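PDB 4PBQ: putative TRAP PERIPLASMIC SOLUTE BINDING PROTEIN from Haemophilus influenzae, which binds L-gulonate and probably, as a periplasmic solute-binding protein, delivers such sugar acids to a TRAP transporter of the inner membrane. Local coordinates for residues Lys117-Pro122 against Phe231-Leu236; Leu138-Met143 against Lys259-Lys264. All coordinates share one frame; numbering follows the deposited sequence.

Both contacts are buried, and both rest on one mixed sheet, in which strands 231-239 and 136-151 are antiparallel neighbours. Contact 1 packs the end of helix 112-119 on the first of these strands; contact 2 packs helix 248-281 on the second. The two meet where Leu236 O lies 2.8 Å from Leu139 N, a probable hydrogen bond of the sheet. Their chemistry differs. Contact 1 is small and wholly apolar, close to the L-gulonate pocket. Contact 2 buries more surface and adds a weak hydrogen bond and a water. Glu120 of contact 1 accepts a hydrogen bond from Gln262 of contact 2, so the turn after helix 112-119 is tied to helix 248-281.

Contact 1: residues Lys117-Pro122 against Phe231-Leu236; sequences KVLESP and FSPGLL
Leu119 and Phe231 reach each other through different first torsions. In Leu119, CG stands anti to the carbonyl carbon (chi1 -69°), and the second torsion (168°) places CD1 against strand 231-239. In Phe231, CG is anti to the backbone N (chi1 -178°), which places the ring beside the helix end. Leu119 CD1 then lies 4.1 Å from Phe231 CE2. The methyl meets the ring obliquely. The same methyl is 4.2 Å from Pro233 CB, and here the two side chains run at about a right angle. One leucine branch therefore touches two residues that are two apart on the strand and point to the same side of it. Between them, Ser232 turns the other way and bonds Glu104 and Arg147, both pocket residues. The contact is purely apolar and small, with 84 Å² buried in total. Trp103 packs on both Leu119 and Pro233. Phe231 also meets Phe146 edge to face.

The turn after Leu119 is held by its own bonds. Glu120 is the first residue to leave the helical conformation. Ser121 OG donates to Val118 O at 2.7 Å, in the carbonyl plane and on a lone pair. Ser121 N also donates to Val118 O, at 3.0 Å. Two bonds from one residue thus grip this carbonyl oxygen. Ser121 is at the N-cap position of helix 122-129, so this short link leads directly from one helix to the next. The side chain of Pro233 is about 5 Å from the bound L-gulonate. Helix-on-sheet packing of this kind belongs to the α/β fold of periplasmic solute-binding proteins, here just behind the ligand pocket.

Contact 2: residues Leu138-Met143 against Lys259-Lys264; sequences LLAYGM and KLYQEK
A classic beta bulge marks strand 136-151 where helix 248-281 packs on it: Leu139 and Ala140 both face Leu236 of the neighbouring strand. Helix and strand segments run almost parallel, at 6°, with their axes 8.0 Å apart. Ala140 CB points at the helix and sits 4.3 Å from Tyr261 CD2, at the ring edge and near its plane. The Gln262 side chain reaches across the strand at Ala140-Tyr141. Its CG is anti to the backbone N (chi1 -180°) and the chain stays extended, so the amide reaches Tyr141. Gln262 OE1 sits 3.3 Å from Ala140 CB. It also accepts a weak, bent bond from Tyr141 N, at 3.3 Å and 127°. Gln262 CG and CD lie over Tyr141 O, with CD 3.3 Å from it; this oxygen accepts from Trp266 NE1. A water donates to Leu139 O at 2.9 Å and, weakly, to Gln262 OE1.

The other end of the amide, Gln262 NE2, donates to Glu120 OE2. This bond probably sets which way the amide is turned, with OE1 facing Tyr141 N and the water. OE1 itself takes two weak bonds, so Glu120 is probably the partner that chiefly orients the group.

Contact 1: residues Lys117-Pro122 against Phe231-Leu236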
loop_
_atom_site.group_PDB
_atom_site.type_symbol
_atom_site.label_atom_id
_atom_site.label_comp_id
_atom_site.label_asym_id
_atom_site.label_seq_id
_atom_site.Cartn_x
_atom_site.Cartn_y
_atom_site.Cartn_z
ATOM N N LYS A 117 -8.400 -11.032 5.675
ATOM C CA LYS A 117 -8.410 -12.444 6.017
ATOM C C LYS A 117 -7.195 -13.155 5.454
ATOM O O LYS A 117 -6.537 -13.930 6.163
ATOM C CB LYS A 117 -9.697 -13.098 5.515
ATOM C CG LYS A 117 -9.891 -14.532 5.937
ATOM C CD LYS A 117 -11.178 -15.101 5.328
ATOM C CE LYS A 117 -11.464 -16.505 5.860
ATOM N NZ LYS A 117 -12.725 -17.010 5.272
ATOM N N VAL A 118 -6.887 -12.901 4.187
ATOM C CA VAL A 118 -5.727 -13.533 3.582
ATOM C C VAL A 118 -4.420 -13.017 4.208
ATOM O O VAL A 118 -3.485 -13.781 4.409
ATOM C CB VAL A 118 -5.676 -13.303 2.072
ATOM C CG1 VAL A 118 -4.352 -13.767 1.523
ATOM C CG2 VAL A 118 -6.836 -14.031 1.391
ATOM N N LEU A 119 -4.357 -11.727 4.498
ATOM C CA LEU A 119 -3.121 -11.154 5.069
ATOM C C LEU A 119 -2.911 -11.577 6.521
ATOM O O LEU A 119 -1.826 -11.384 7.102
ATOM C CB LEU A 119 -3.140 -9.631 4.970
ATOM C CG LEU A 119 -3.020 -9.145 3.524
ATOM C CD1 LEU A 119 -3.332 -7.682 3.389
ATOM C CD2 LEU A 119 -1.646 -9.438 2.934
ATOM N N GLU A 120 -3.953 -12.150 7.102
ATOM C CA GLU A 120 -3.850 -12.741 8.433
ATOM C C GLU A 120 -3.607 -14.264 8.388
ATOM O O GLU A 120 -3.578 -14.924 9.430
ATOM C CB GLU A 120 -5.075 -12.329 9.283
ATOM C CG GLU A 120 -4.986 -10.841 9.644
ATOM C CD GLU A 120 -6.192 -10.247 10.356
ATOM O OE1 GLU A 120 -7.229 -10.923 10.478
ATOM O OE2 GLU A 120 -6.085 -9.066 10.770
ATOM N N SER A 121 -3.382 -14.819 7.195
ATOM C CA SER A 121 -3.265 -16.276 7.054
ATOM C C SER A 121 -1.812 -16.736 7.130
ATOM O O SER A 121 -0.899 -15.931 7.088
ATOM C CB SER A 121 -3.879 -16.733 5.727
ATOM O OG SER A 121 -3.022 -16.447 4.642
ATOM N N PRO A 122 -1.589 -18.048 7.256
ATOM C CA PRO A 122 -0.216 -18.540 7.372
ATOM C C PRO A 122 0.674 -18.193 6.190
ATOM O O PRO A 122 1.849 -17.863 6.397
ATOM C CB PRO A 122 -0.407 -20.066 7.472
ATOM C CG PRO A 122 -1.721 -20.226 8.135
ATOM C CD PRO A 122 -2.575 -19.086 7.609
ATOM N N PHE A 231 -5.059 -4.144 -4.651
ATOM C CA PHE A 231 -5.183 -3.841 -3.218
ATOM C C PHE A 231 -3.803 -3.555 -2.657
ATOM O O PHE A 231 -2.900 -4.361 -2.807
ATOM C CB PHE A 231 -5.791 -5.004 -2.419
ATOM C CG PHE A 231 -5.958 -4.671 -0.951
ATOM C CD1 PHE A 231 -7.101 -4.022 -0.489
ATOM C CD2 PHE A 231 -4.935 -4.914 -0.058
ATOM C CE1 PHE A 231 -7.223 -3.674 0.872
ATOM C CE2 PHE A 231 -5.059 -4.568 1.300
ATOM C CZ PHE A 231 -6.196 -3.942 1.747
ATOM N N SER A 232 -3.640 -2.420 -1.982
ATOM C CA SER A 232 -2.351 -2.036 -1.415
ATOM C C SER A 232 -2.330 -2.153 0.112
ATOM O O SER A 232 -2.996 -1.381 0.803
ATOM C CB SER A 232 -2.049 -0.608 -1.815
ATOM O OG SER A 232 -1.564 -0.512 -3.144
ATOM N N PRO A 233 -1.560 -3.103 0.636
ATOM C CA PRO A 233 -1.331 -3.156 2.087
ATOM C C PRO A 233 -0.273 -2.150 2.504
ATOM O O PRO A 233 0.575 -1.780 1.693
ATOM C CB PRO A 233 -0.772 -4.550 2.302
ATOM C CG PRO A 233 -0.628 -5.167 0.988
ATOM C CD PRO A 233 -0.786 -4.140 -0.057
ATOM N N GLY A 234 -0.337 -1.729 3.760
ATOM C CA GLY A 234 0.717 -0.940 4.376
ATOM C C GLY A 234 1.417 -1.786 5.434
ATOM O O GLY A 234 0.810 -2.192 6.434
ATOM N N LEU A 235 2.693 -2.081 5.201
ATOM C CA LEU A 235 3.457 -2.990 6.047
ATOM C C LEU A 235 4.152 -2.228 7.164
ATOM O O LEU A 235 4.959 -1.347 6.900
ATOM C CB LEU A 235 4.507 -3.732 5.209
ATOM C CG LEU A 235 4.060 -4.946 4.381
ATOM C CD1 LEU A 235 2.809 -4.740 3.658
ATOM C CD2 LEU A 235 5.234 -5.289 3.419
ATOM N N LEU A 236 3.852 -2.584 8.408
ATOM C CA LEU A 236 4.557 -2.010 9.554
ATOM C C LEU A 236 5.762 -2.865 9.825
ATOM O O LEU A 236 5.638 -4.065 10.090
ATOM C CB LEU A 236 3.659 -2.033 10.785
ATOM C CG LEU A 236 4.289 -1.565 12.087
ATOM C CD1 LEU A 236 4.800 -0.134 11.977
ATOM C CD2 LEU A 236 3.230 -1.661 13.174
#

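Contact 2: residues Leu138-Met143 against Lys259-Lys264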
loop_
_atom_site.group_PDB
_atom_site.type_symbol
_atom_site.label_atom_id
_atom_site.label_comp_id
_atom_site.label_asym_id
_atom_site.label_seq_id
_atom_site.Cartn_x
_atom_site.Cartn_y
_atom_site.Cartn_z
ATOM N N LEU A 138 8.961 -7.887 9.673
ATOM C CA LEU A 138 7.577 -7.456 9.495
ATOM C C LEU A 138 6.789 -7.641 10.771
ATOM O O LEU A 138 6.804 -8.725 11.343
ATOM C CB LEU A 138 6.896 -8.260 8.391
ATOM C CG LEU A 138 5.470 -7.783 8.069
ATOM C CD1 LEU A 138 5.388 -6.400 7.524
ATOM C CD2 LEU A 138 4.810 -8.756 7.116
ATOM N N LEU A 139 6.127 -6.578 11.232
ATOM C CA LEU A 139 5.313 -6.635 12.449
ATOM C C LEU A 139 3.812 -6.699 12.189
ATOM O O LEU A 139 3.083 -7.269 13.003
ATOM C CB LEU A 139 5.608 -5.429 13.349
ATOM C CG LEU A 139 7.031 -5.368 13.910
ATOM C CD1 LEU A 139 7.225 -4.082 14.716
ATOM C CD2 LEU A 139 7.302 -6.612 14.745
ATOM N N ALA A 140 3.338 -6.110 11.089
ATOM C CA ALA A 140 1.902 -6.113 10.793
ATOM C C ALA A 140 1.598 -5.802 9.337
ATOM O O ALA A 140 2.261 -4.976 8.719
ATOM C CB ALA A 140 1.184 -5.102 11.680
ATOM N N TYR A 141 0.569 -6.455 8.807
ATOM C CA TYR A 141 -0.062 -6.042 7.566
ATOM C C TYR A 141 -1.278 -5.171 7.863
ATOM O O TYR A 141 -2.297 -5.661 8.410
ATOM C CB TYR A 141 -0.570 -7.268 6.824
ATOM C CG TYR A 141 0.474 -8.147 6.179
ATOM C CD1 TYR A 141 1.066 -7.797 4.966
ATOM C CD2 TYR A 141 0.823 -9.354 6.764
ATOM C CE1 TYR A 141 2.003 -8.629 4.375
ATOM C CE2 TYR A 141 1.743 -10.207 6.174
ATOM C CZ TYR A 141 2.319 -9.843 4.977
ATOM O OH TYR A 141 3.240 -10.677 4.396
ATOM N N GLY A 142 -1.165 -3.894 7.527
ATOM C CA GLY A 142 -2.272 -2.966 7.605
ATOM C C GLY A 142 -2.827 -2.651 6.231
ATOM O O GLY A 142 -2.355 -3.164 5.218
HETATM N N MSE A 143 -3.793 -1.746 6.197
HETATM C CA MSE A 143 -4.517 -1.418 4.977
HETATM C C MSE A 143 -4.263 0.010 4.509
HETATM O O MSE A 143 -4.374 0.973 5.268
HETATM C CB MSE A 143 -6.028 -1.644 5.216
HETATM C CG MSE A 143 -6.934 -1.039 4.181
HETATM SE SE MSE A 143 -8.845 -1.314 4.500
HETATM C CE MSE A 143 -9.523 0.242 3.610
ATOM N N LYS A 259 -0.069 -5.992 17.025
ATOM C CA LYS A 259 -1.353 -6.698 16.887
ATOM C C LYS A 259 -2.533 -5.760 17.145
ATOM O O LYS A 259 -3.493 -5.742 16.361
ATOM C CB LYS A 259 -1.408 -7.892 17.829
ATOM C CG LYS A 259 -2.743 -8.658 17.815
ATOM C CD LYS A 259 -2.685 -9.879 18.729
ATOM C CE LYS A 259 -3.954 -10.720 18.629
ATOM N NZ LYS A 259 -5.179 -9.917 18.909
ATOM N N LEU A 260 -2.447 -4.970 18.228
ATOM C CA LEU A 260 -3.452 -3.942 18.526
ATOM C C LEU A 260 -3.506 -2.887 17.412
ATOM O O LEU A 260 -4.598 -2.535 16.935
ATOM C CB LEU A 260 -3.151 -3.264 19.867
ATOM C CG LEU A 260 -4.186 -2.263 20.403
ATOM C CD1 LEU A 260 -5.537 -2.928 20.668
ATOM C CD2 LEU A 260 -3.663 -1.577 21.687
ATOM N N TYR A 261 -2.343 -2.400 16.975
ATOM C CA TYR A 261 -2.276 -1.483 15.834
ATOM C C TYR A 261 -3.043 -2.072 14.637
ATOM O O TYR A 261 -3.878 -1.398 14.028
ATOM C CB TYR A 261 -0.830 -1.189 15.441
ATOM C CG TYR A 261 -0.740 -0.581 14.056
ATOM C CD1 TYR A 261 -0.898 0.788 13.876
ATOM C CD2 TYR A 261 -0.560 -1.368 12.933
ATOM C CE1 TYR A 261 -0.838 1.356 12.622
ATOM C CE2 TYR A 261 -0.529 -0.809 11.675
ATOM C CZ TYR A 261 -0.672 0.565 11.527
ATOM O OH TYR A 261 -0.651 1.172 10.290
ATOM N N GLN A 262 -2.787 -3.340 14.339
ATOM C CA GLN A 262 -3.340 -3.956 13.131
ATOM C C GLN A 262 -4.865 -4.025 13.217
ATOM O O GLN A 262 -5.565 -3.660 12.265
ATOM C CB GLN A 262 -2.743 -5.346 12.902
ATOM C CG GLN A 262 -3.277 -6.027 11.668
ATOM C CD GLN A 262 -2.503 -7.262 11.309
ATOM O OE1 GLN A 262 -1.266 -7.294 11.387
ATOM N NE2 GLN A 262 -3.221 -8.293 10.919
ATOM N N GLU A 263 -5.390 -4.503 14.345
ATOM C CA GLU A 263 -6.833 -4.615 14.513
ATOM C C GLU A 263 -7.475 -3.243 14.392
ATOM O O GLU A 263 -8.475 -3.073 13.704
ATOM C CB GLU A 263 -7.188 -5.210 15.884
ATOM C CG GLU A 263 -8.661 -5.063 16.262
ATOM C CD GLU A 263 -8.923 -5.223 17.770
ATOM O OE1 GLU A 263 -8.005 -5.669 18.500
ATOM O OE2 GLU A 263 -10.044 -4.878 18.218
ATOM N N LYS A 264 -6.904 -2.264 15.082
ATOM C CA LYS A 264 -7.505 -0.937 15.137
ATOM C C LYS A 264 -7.371 -0.200 13.807
ATOM O O LYS A 264 -8.279 0.571 13.418
ATOM C CB LYS A 264 -6.874 -0.104 16.264
ATOM C CG LYS A 264 -7.182 -0.671 17.647
ATOM C CD LYS A 264 -8.654 -0.509 18.002
ATOM C CE LYS A 264 -8.881 -0.736 19.479
ATOM N NZ LYS A 264 -10.092 -1.546 19.740
HETATM O O HOH W 1 0.521 -7.942 14.120
#